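Local coordinates for protein D-alanyl-D-alanine carboxypeptidase DacD (Escherichia coli, PDB 5FSR) that removes the terminal D-alanine from sugar-peptide precursors of the cell wall, acting as a penicillin-binding serine DD-carboxypeptidase in peptidoglycan synthesis, at residues G105-E113 with L208-Q216; A248-V259 with L275-T285. One frame throughout, in Å; residues are numbered along the deposited sequence.

Interaction 1 of 2, residues G105-E113 with L208-Q216; sequences GSSLMFLKE and LTWNGITQQ
A beta hairpin, strands 207-210 and 213-216 joined by a type I' turn from W210 to I213, packs against the irregular segment 105-113 in the carboxypeptidase domain, where M109 and F110 meet W210, I213 and Q215. One of the apolar contacts is Met-aromatic. M109 CE lies over one face of the indole, 3.8 Å from the centroid of the five-membered ring of W210 and 10° off its normal, a CH-pi geometry; SD stands above the same ring at a longer 4.9 Å. With CG anti to the backbone N (chi1 -168°) and the chain fully extended beyond it, M109 runs across the ring and puts its methyl group there. L111 CD2 approaches the indole obliquely, 3.7 Å from W210 NE1.

The F110 ring crosses I213 at about a right angle, F110 CD2 being 3.8 Å from I213 CD1. One face of the ring is covered by L108 CB from its own segment, over its centre, and the Q215 amide lies obliquely beside it. That amide also comes close to the L108 carbonyl, and the Q215 side chain is about 8 Å from that of S130, an active-site residue by similarity. D133 accepts hydrogen bonds from the backbone N of M109 and of L111, tying the loop to helix 132-143.

Water also links the two backbones. One molecule lies within hydrogen-bonding distance of M109 O (2.9 Å) and W210 O (2.7 Å), with more acceptors around it than it has protons, while a second donates to N211 OD1 at 2.6 Å and weakly to F110 O.

Interaction 2 of 2, residues A248-V259 with L275-T285; sequences AVDGQRRLIAVV and LLRWGQQNFTT
R253 reaches from the beta hairpin of strands 242-250 and 253-262 to the C-terminal end of helix 265-282, where its guanidinium meets two main-chain carbonyls. R253 NH2 gives a nearly straight bond to Q280 O (2.9 Å, N-H...O angle 167°), lying in the carbonyl plane on a lone pair, with the oxygen in the guanidinium plane. R253 NH1 bonds G279 O at 3.2 Å, but from above that carbonyl's plane. A bend at chi3 turns the group toward the helix end, and T284 CA covers one of its faces. D250 meets the NE/NH2 edge of the group: its OD2 forms a salt bridge with R253 NH2 at 2.8 Å, met on the syn side, and OD1 takes a weak bond from NE. The carboxylate and the helix-end carbonyls together would probably stabilise the positive charge.

Q280 runs past D250 in the opposite direction, its amide stacked on the carboxylate with the planes 8° apart. A water donates to both Q280 OE1 and V249 O, joining the amide to the strand.

Farther along, the contact turns apolar. L276 points CD2 at L255 CB (3.6 Å) and sets CG against A257 CB (3.7 Å). L255 CD1 packs directly on the backbone at G279, a residue with no side chain, 3.7 Å from G279 C. L275 CD1 reaches V259 CG2 at 4.0 Å.

The axes of helix segment 275-282 and strand 253-259 run nearly antiparallel, their directions 152° apart, with the helix against one face of the five-stranded antiparallel sheet, while I256 and V258 on the opposite face touch helix 182-193. Beyond the helix, strand 283-289 pairs with 316-321, and T285 OG1 bonds D44.

Interaction 2 is the more buried, with 11 of 16 touching residues buried and none exposed, its centre about 14 Å from the centre of the chain, against about 24 Å for interaction 1, which is only partly buried. Their buried surfaces are 590 and 386 Å². They share no secondary-structure element, and the nearest atoms of interactions 1 and 2 are about 17 Å apart. Chemistry follows place: the peripheral loop and hairpin of 105-113 with 208-216 combine aromatic and methionine packing with water bridges, whereas the sheet and helix of 248-259 with 275-285 combine aliphatic packing with direct arginine-to-carbonyl bonds, the arginine being held by a salt bridge within its own hairpin.

Interaction 1 of 2, residues G105-E113 with L208-Q216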
# COMPACT_ATOMS: atom_id res chain seq x y z
N GLY A 105 22.12 -13.55 4.43
CA GLY A 105 21.97 -12.90 3.12
C GLY A 105 20.86 -11.88 3.09
O GLY A 105 20.93 -10.90 2.33
N SER A 106 19.85 -12.09 3.93
CA SER A 106 18.67 -11.25 3.99
C SER A 106 18.95 -10.00 4.80
O SER A 106 19.99 -9.89 5.46
CB SER A 106 17.52 -12.01 4.65
OG SER A 106 17.54 -11.86 6.08
N SER A 107 17.99 -9.08 4.75
CA SER A 107 18.08 -7.78 5.41
C SER A 107 17.66 -7.89 6.88
O SER A 107 16.70 -8.59 7.21
CB SER A 107 17.22 -6.74 4.67
OG SER A 107 15.86 -7.16 4.60
N LEU A 108 18.38 -7.17 7.75
CA LEU A 108 18.25 -7.34 9.19
C LEU A 108 18.27 -6.00 9.95
O LEU A 108 18.85 -5.00 9.48
CB LEU A 108 19.37 -8.25 9.69
CG LEU A 108 19.40 -9.72 9.22
CD1 LEU A 108 20.72 -10.35 9.60
CD2 LEU A 108 18.25 -10.54 9.79
N MET A 109 17.60 -5.97 11.10
CA MET A 109 17.77 -4.91 12.08
C MET A 109 19.00 -5.18 12.96
O MET A 109 19.50 -4.26 13.64
CB MET A 109 16.52 -4.87 12.96
CG MET A 109 16.36 -3.67 13.86
SD MET A 109 14.77 -3.79 14.69
CE MET A 109 14.92 -2.31 15.66
N PHE A 110 19.43 -6.44 12.99
CA PHE A 110 20.59 -6.92 13.78
C PHE A 110 20.26 -6.84 15.27
O PHE A 110 20.96 -6.20 16.06
CB PHE A 110 21.90 -6.21 13.42
CG PHE A 110 22.34 -6.41 12.00
CD1 PHE A 110 22.78 -7.65 11.57
CD2 PHE A 110 22.35 -5.36 11.10
CE1 PHE A 110 23.20 -7.84 10.25
CE2 PHE A 110 22.75 -5.55 9.76
CZ PHE A 110 23.18 -6.80 9.34
N LEU A 111 19.17 -7.52 15.61
CA LEU A 111 18.75 -7.70 16.99
C LEU A 111 19.52 -8.88 17.59
O LEU A 111 19.85 -9.82 16.89
CB LEU A 111 17.25 -8.03 17.02
CG LEU A 111 16.25 -7.03 16.50
CD1 LEU A 111 14.86 -7.64 16.48
CD2 LEU A 111 16.26 -5.74 17.31
N LYS A 112 19.75 -8.85 18.89
CA LYS A 112 20.38 -9.95 19.61
C LYS A 112 19.42 -10.49 20.66
O LYS A 112 18.64 -9.74 21.22
CB LYS A 112 21.68 -9.50 20.24
CG LYS A 112 22.43 -10.60 20.98
N GLU A 113 19.43 -11.81 20.87
CA GLU A 113 18.68 -12.41 21.98
C GLU A 113 18.94 -11.68 23.31
O GLU A 113 20.08 -11.37 23.65
CB GLU A 113 19.03 -13.89 22.13
CG GLU A 113 18.39 -14.56 23.35
CD GLU A 113 18.73 -16.03 23.46
OE1 GLU A 113 19.69 -16.46 22.81
OE2 GLU A 113 18.03 -16.75 24.19
N LEU A 208 17.65 4.28 9.75
CA LEU A 208 17.55 3.81 11.11
C LEU A 208 18.95 3.40 11.62
O LEU A 208 19.69 2.68 10.95
CB LEU A 208 16.56 2.67 11.21
CG LEU A 208 16.40 2.08 12.60
CD1 LEU A 208 15.78 3.05 13.58
CD2 LEU A 208 15.64 0.78 12.56
N THR A 209 19.31 3.94 12.78
CA THR A 209 20.45 3.45 13.54
C THR A 209 19.89 2.50 14.58
O THR A 209 18.96 2.86 15.30
CB THR A 209 21.21 4.61 14.19
OG1 THR A 209 21.75 5.42 13.14
CG2 THR A 209 22.36 4.11 15.09
N TRP A 210 20.41 1.27 14.61
CA TRP A 210 20.13 0.33 15.68
C TRP A 210 21.37 -0.46 16.09
O TRP A 210 22.09 -0.98 15.24
CB TRP A 210 19.02 -0.66 15.30
CG TRP A 210 18.50 -1.27 16.54
CD1 TRP A 210 18.73 -2.54 17.01
CD2 TRP A 210 17.77 -0.59 17.55
NE1 TRP A 210 18.15 -2.69 18.26
CE2 TRP A 210 17.54 -1.51 18.60
CE3 TRP A 210 17.27 0.71 17.66
CZ2 TRP A 210 16.81 -1.17 19.74
CZ3 TRP A 210 16.56 1.05 18.79
CH2 TRP A 210 16.33 0.11 19.82
N ASN A 211 21.57 -0.57 17.41
CA ASN A 211 22.73 -1.21 18.02
C ASN A 211 24.02 -0.89 17.23
O ASN A 211 24.74 -1.77 16.74
CB ASN A 211 22.39 -2.71 18.20
CG ASN A 211 23.59 -3.60 18.41
OD1 ASN A 211 23.87 -4.51 17.60
ND2 ASN A 211 24.33 -3.35 19.50
N GLY A 212 24.26 0.41 17.06
CA GLY A 212 25.48 0.92 16.40
C GLY A 212 25.54 0.85 14.88
O GLY A 212 26.50 1.33 14.29
N ILE A 213 24.56 0.23 14.23
CA ILE A 213 24.54 0.08 12.77
C ILE A 213 23.46 0.96 12.16
O ILE A 213 22.30 0.86 12.55
CB ILE A 213 24.30 -1.38 12.35
CG1 ILE A 213 25.54 -2.21 12.68
CG2 ILE A 213 23.98 -1.50 10.86
CD1 ILE A 213 25.26 -3.69 12.80
N THR A 214 23.85 1.80 11.20
CA THR A 214 22.94 2.65 10.43
C THR A 214 22.72 2.04 9.05
O THR A 214 23.68 1.64 8.40
CB THR A 214 23.53 4.07 10.23
OG1 THR A 214 23.64 4.74 11.49
CG2 THR A 214 22.69 4.92 9.27
N GLN A 215 21.45 2.01 8.62
CA GLN A 215 21.06 1.48 7.32
C GLN A 215 20.05 2.41 6.60
O GLN A 215 19.32 3.16 7.24
CB GLN A 215 20.43 0.10 7.50
CG GLN A 215 21.26 -0.82 8.35
CD GLN A 215 20.61 -2.16 8.63
OE1 GLN A 215 20.31 -2.45 9.78
NE2 GLN A 215 20.37 -2.96 7.60
N GLN A 216 20.04 2.35 5.28
CA GLN A 216 19.19 3.24 4.45
C GLN A 216 17.89 2.58 4.03
O GLN A 216 17.89 1.41 3.62
CB GLN A 216 19.91 3.66 3.17
CG GLN A 216 21.02 4.68 3.34
CD GLN A 216 20.55 6.03 3.88
OE1 GLN A 216 19.38 6.42 3.76
NE2 GLN A 216 21.49 6.76 4.51
O HOH W 1 20.92 -1.81 12.90
O HOH W 2 24.06 -7.03 17.02

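Interaction 2 of 2, residues A248-V259 with L275-T285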
# COMPACT_ATOMS: atom_id res chain seq x y z
N ALA A 248 2.30 8.81 -3.94
CA ALA A 248 2.70 10.21 -4.09
C ALA A 248 1.52 11.10 -3.78
O ALA A 248 0.38 10.75 -4.05
CB ALA A 248 3.21 10.47 -5.50
N VAL A 249 1.82 12.21 -3.12
CA VAL A 249 0.86 13.22 -2.81
C VAL A 249 1.09 14.38 -3.79
O VAL A 249 2.19 14.58 -4.31
CB VAL A 249 0.99 13.71 -1.34
CG1 VAL A 249 0.10 14.93 -1.08
CG2 VAL A 249 0.62 12.61 -0.38
N ASP A 250 0.05 15.13 -4.05
CA ASP A 250 0.16 16.44 -4.71
C ASP A 250 -1.09 17.18 -4.25
O ASP A 250 -2.22 16.83 -4.61
CB ASP A 250 0.27 16.31 -6.24
CG ASP A 250 -1.08 16.04 -6.93
OD1 ASP A 250 -1.73 15.04 -6.63
OD2 ASP A 250 -1.47 16.84 -7.81
N GLY A 251 -0.88 18.17 -3.39
CA GLY A 251 -1.97 18.89 -2.76
C GLY A 251 -2.77 17.96 -1.89
O GLY A 251 -2.22 17.35 -0.97
N GLN A 252 -4.05 17.79 -2.23
CA GLN A 252 -5.04 17.12 -1.39
C GLN A 252 -5.44 15.72 -1.96
O GLN A 252 -6.59 15.24 -1.77
CB GLN A 252 -6.26 18.04 -1.35
CG GLN A 252 -7.34 17.82 -0.28
CD GLN A 252 -8.56 18.73 -0.55
OE1 GLN A 252 -8.51 19.64 -1.39
NE2 GLN A 252 -9.66 18.47 0.16
N ARG A 253 -4.49 15.08 -2.66
CA ARG A 253 -4.76 13.89 -3.47
C ARG A 253 -3.52 12.97 -3.50
O ARG A 253 -2.38 13.43 -3.59
CB ARG A 253 -5.16 14.23 -4.93
CG ARG A 253 -4.94 13.03 -5.87
CD ARG A 253 -5.17 13.26 -7.31
NE ARG A 253 -4.23 14.21 -7.88
CZ ARG A 253 -3.82 14.22 -9.15
NH1 ARG A 253 -4.24 13.30 -10.00
NH2 ARG A 253 -2.96 15.16 -9.53
N ARG A 254 -3.79 11.68 -3.52
CA ARG A 254 -2.78 10.67 -3.41
C ARG A 254 -3.04 9.56 -4.39
O ARG A 254 -4.18 9.11 -4.52
CB ARG A 254 -2.74 10.11 -1.96
CG ARG A 254 -1.80 8.91 -1.78
CD ARG A 254 -1.92 8.29 -0.39
NE ARG A 254 -1.36 9.09 0.71
CZ ARG A 254 -0.05 9.25 0.96
NH1 ARG A 254 0.87 8.73 0.18
NH2 ARG A 254 0.32 9.96 2.01
N LEU A 255 -1.96 9.09 -5.03
CA LEU A 255 -1.97 7.98 -5.97
C LEU A 255 -1.09 6.86 -5.46
O LEU A 255 -0.18 7.07 -4.70
CB LEU A 255 -1.46 8.44 -7.34
CG LEU A 255 -2.23 9.64 -7.97
CD1 LEU A 255 -1.59 10.06 -9.29
CD2 LEU A 255 -3.70 9.29 -8.16
N ILE A 256 -1.39 5.65 -5.91
CA ILE A 256 -0.69 4.49 -5.52
C ILE A 256 -0.33 3.76 -6.82
O ILE A 256 -1.23 3.31 -7.50
CB ILE A 256 -1.57 3.64 -4.57
CG1 ILE A 256 -1.88 4.39 -3.28
CG2 ILE A 256 -0.89 2.33 -4.21
CD1 ILE A 256 -2.86 3.68 -2.38
N ALA A 257 0.97 3.67 -7.14
CA ALA A 257 1.45 2.89 -8.27
C ALA A 257 2.10 1.57 -7.83
O ALA A 257 3.08 1.58 -7.09
CB ALA A 257 2.45 3.71 -9.04
N VAL A 258 1.54 0.44 -8.27
CA VAL A 258 2.15 -0.87 -8.11
C VAL A 258 2.72 -1.26 -9.45
O VAL A 258 2.01 -1.19 -10.47
CB VAL A 258 1.14 -1.94 -7.66
CG1 VAL A 258 1.78 -3.32 -7.63
CG2 VAL A 258 0.61 -1.63 -6.28
N VAL A 259 4.01 -1.65 -9.46
CA VAL A 259 4.62 -2.22 -10.66
C VAL A 259 5.17 -3.59 -10.28
O VAL A 259 5.72 -3.74 -9.21
CB VAL A 259 5.73 -1.30 -11.20
CG1 VAL A 259 6.51 -1.98 -12.34
CG2 VAL A 259 5.15 0.03 -11.68
N LEU A 275 3.97 6.13 -14.40
CA LEU A 275 2.57 5.92 -14.07
C LEU A 275 2.01 7.06 -13.24
O LEU A 275 0.99 7.66 -13.63
CB LEU A 275 2.35 4.61 -13.33
CG LEU A 275 2.23 3.36 -14.18
CD1 LEU A 275 2.11 2.15 -13.26
CD2 LEU A 275 1.01 3.46 -15.11
N LEU A 276 2.68 7.35 -12.13
CA LEU A 276 2.35 8.45 -11.21
C LEU A 276 2.41 9.85 -11.83
O LEU A 276 1.67 10.74 -11.44
CB LEU A 276 3.32 8.46 -10.02
CG LEU A 276 3.19 7.35 -9.00
CD1 LEU A 276 4.44 7.29 -8.08
CD2 LEU A 276 1.92 7.53 -8.21
N ARG A 277 3.34 10.06 -12.74
CA ARG A 277 3.37 11.32 -13.45
C ARG A 277 2.16 11.49 -14.38
O ARG A 277 1.60 12.57 -14.47
CB ARG A 277 4.66 11.47 -14.25
CG ARG A 277 5.05 12.91 -14.42
CD ARG A 277 5.68 13.40 -13.13
NE ARG A 277 5.69 14.87 -13.11
CZ ARG A 277 4.66 15.67 -12.78
NH1 ARG A 277 3.50 15.18 -12.37
NH2 ARG A 277 4.80 17.00 -12.85
N TRP A 278 1.77 10.41 -15.07
CA TRP A 278 0.61 10.41 -15.98
C TRP A 278 -0.66 10.54 -15.15
O TRP A 278 -1.60 11.20 -15.56
CB TRP A 278 0.59 9.15 -16.83
CG TRP A 278 -0.60 8.98 -17.74
CD1 TRP A 278 -0.76 9.50 -19.01
CD2 TRP A 278 -1.78 8.20 -17.47
NE1 TRP A 278 -1.97 9.11 -19.51
CE2 TRP A 278 -2.62 8.31 -18.60
CE3 TRP A 278 -2.21 7.44 -16.38
CZ2 TRP A 278 -3.86 7.67 -18.68
CZ3 TRP A 278 -3.45 6.81 -16.45
CH2 TRP A 278 -4.25 6.91 -17.59
N GLY A 279 -0.67 9.93 -13.97
CA GLY A 279 -1.75 10.13 -13.05
C GLY A 279 -1.90 11.57 -12.64
O GLY A 279 -3.00 12.12 -12.68
N GLN A 280 -0.78 12.19 -12.28
CA GLN A 280 -0.76 13.52 -11.63
C GLN A 280 -1.15 14.66 -12.56
O GLN A 280 -1.82 15.59 -12.12
CB GLN A 280 0.60 13.84 -10.95
CG GLN A 280 0.59 13.47 -9.47
CD GLN A 280 1.97 13.52 -8.79
OE1 GLN A 280 2.81 14.37 -9.09
NE2 GLN A 280 2.18 12.60 -7.83
N GLN A 281 -0.71 14.57 -13.81
CA GLN A 281 -0.89 15.63 -14.80
C GLN A 281 -2.25 15.62 -15.51
O GLN A 281 -2.76 16.68 -15.86
CB GLN A 281 0.20 15.52 -15.84
CG GLN A 281 1.59 15.71 -15.28
CD GLN A 281 2.64 15.42 -16.33
OE1 GLN A 281 2.90 14.26 -16.63
NE2 GLN A 281 3.23 16.47 -16.89
N ASN A 282 -2.82 14.43 -15.69
CA ASN A 282 -4.00 14.20 -16.53
C ASN A 282 -5.36 13.97 -15.84
O ASN A 282 -6.40 14.02 -16.50
CB ASN A 282 -3.68 13.04 -17.49
CG ASN A 282 -2.55 13.38 -18.45
OD1 ASN A 282 -2.60 14.43 -19.11
ND2 ASN A 282 -1.53 12.52 -18.52
N PHE A 283 -5.33 13.72 -14.53
CA PHE A 283 -6.49 13.46 -13.72
C PHE A 283 -6.48 14.32 -12.44
O PHE A 283 -5.44 14.83 -12.00
CB PHE A 283 -6.55 11.98 -13.30
CG PHE A 283 -6.58 11.00 -14.45
CD1 PHE A 283 -5.43 10.70 -15.15
CD2 PHE A 283 -7.77 10.37 -14.82
CE1 PHE A 283 -5.46 9.80 -16.20
CE2 PHE A 283 -7.80 9.45 -15.87
CZ PHE A 283 -6.64 9.17 -16.56
N THR A 284 -7.68 14.47 -11.88
CA THR A 284 -7.94 15.14 -10.62
C THR A 284 -8.90 14.20 -9.88
O THR A 284 -9.55 13.38 -10.51
CB THR A 284 -8.63 16.51 -10.79
OG1 THR A 284 -8.15 17.19 -11.96
CG2 THR A 284 -8.37 17.41 -9.60
N THR A 285 -8.96 14.33 -8.55
CA THR A 285 -9.98 13.68 -7.71
C THR A 285 -10.80 14.81 -7.09
O THR A 285 -10.24 15.65 -6.38
CB THR A 285 -9.33 12.82 -6.59
OG1 THR A 285 -8.56 11.77 -7.17
CG2 THR A 285 -10.37 12.21 -5.71
O HOH W 3 3.96 15.42 -6.28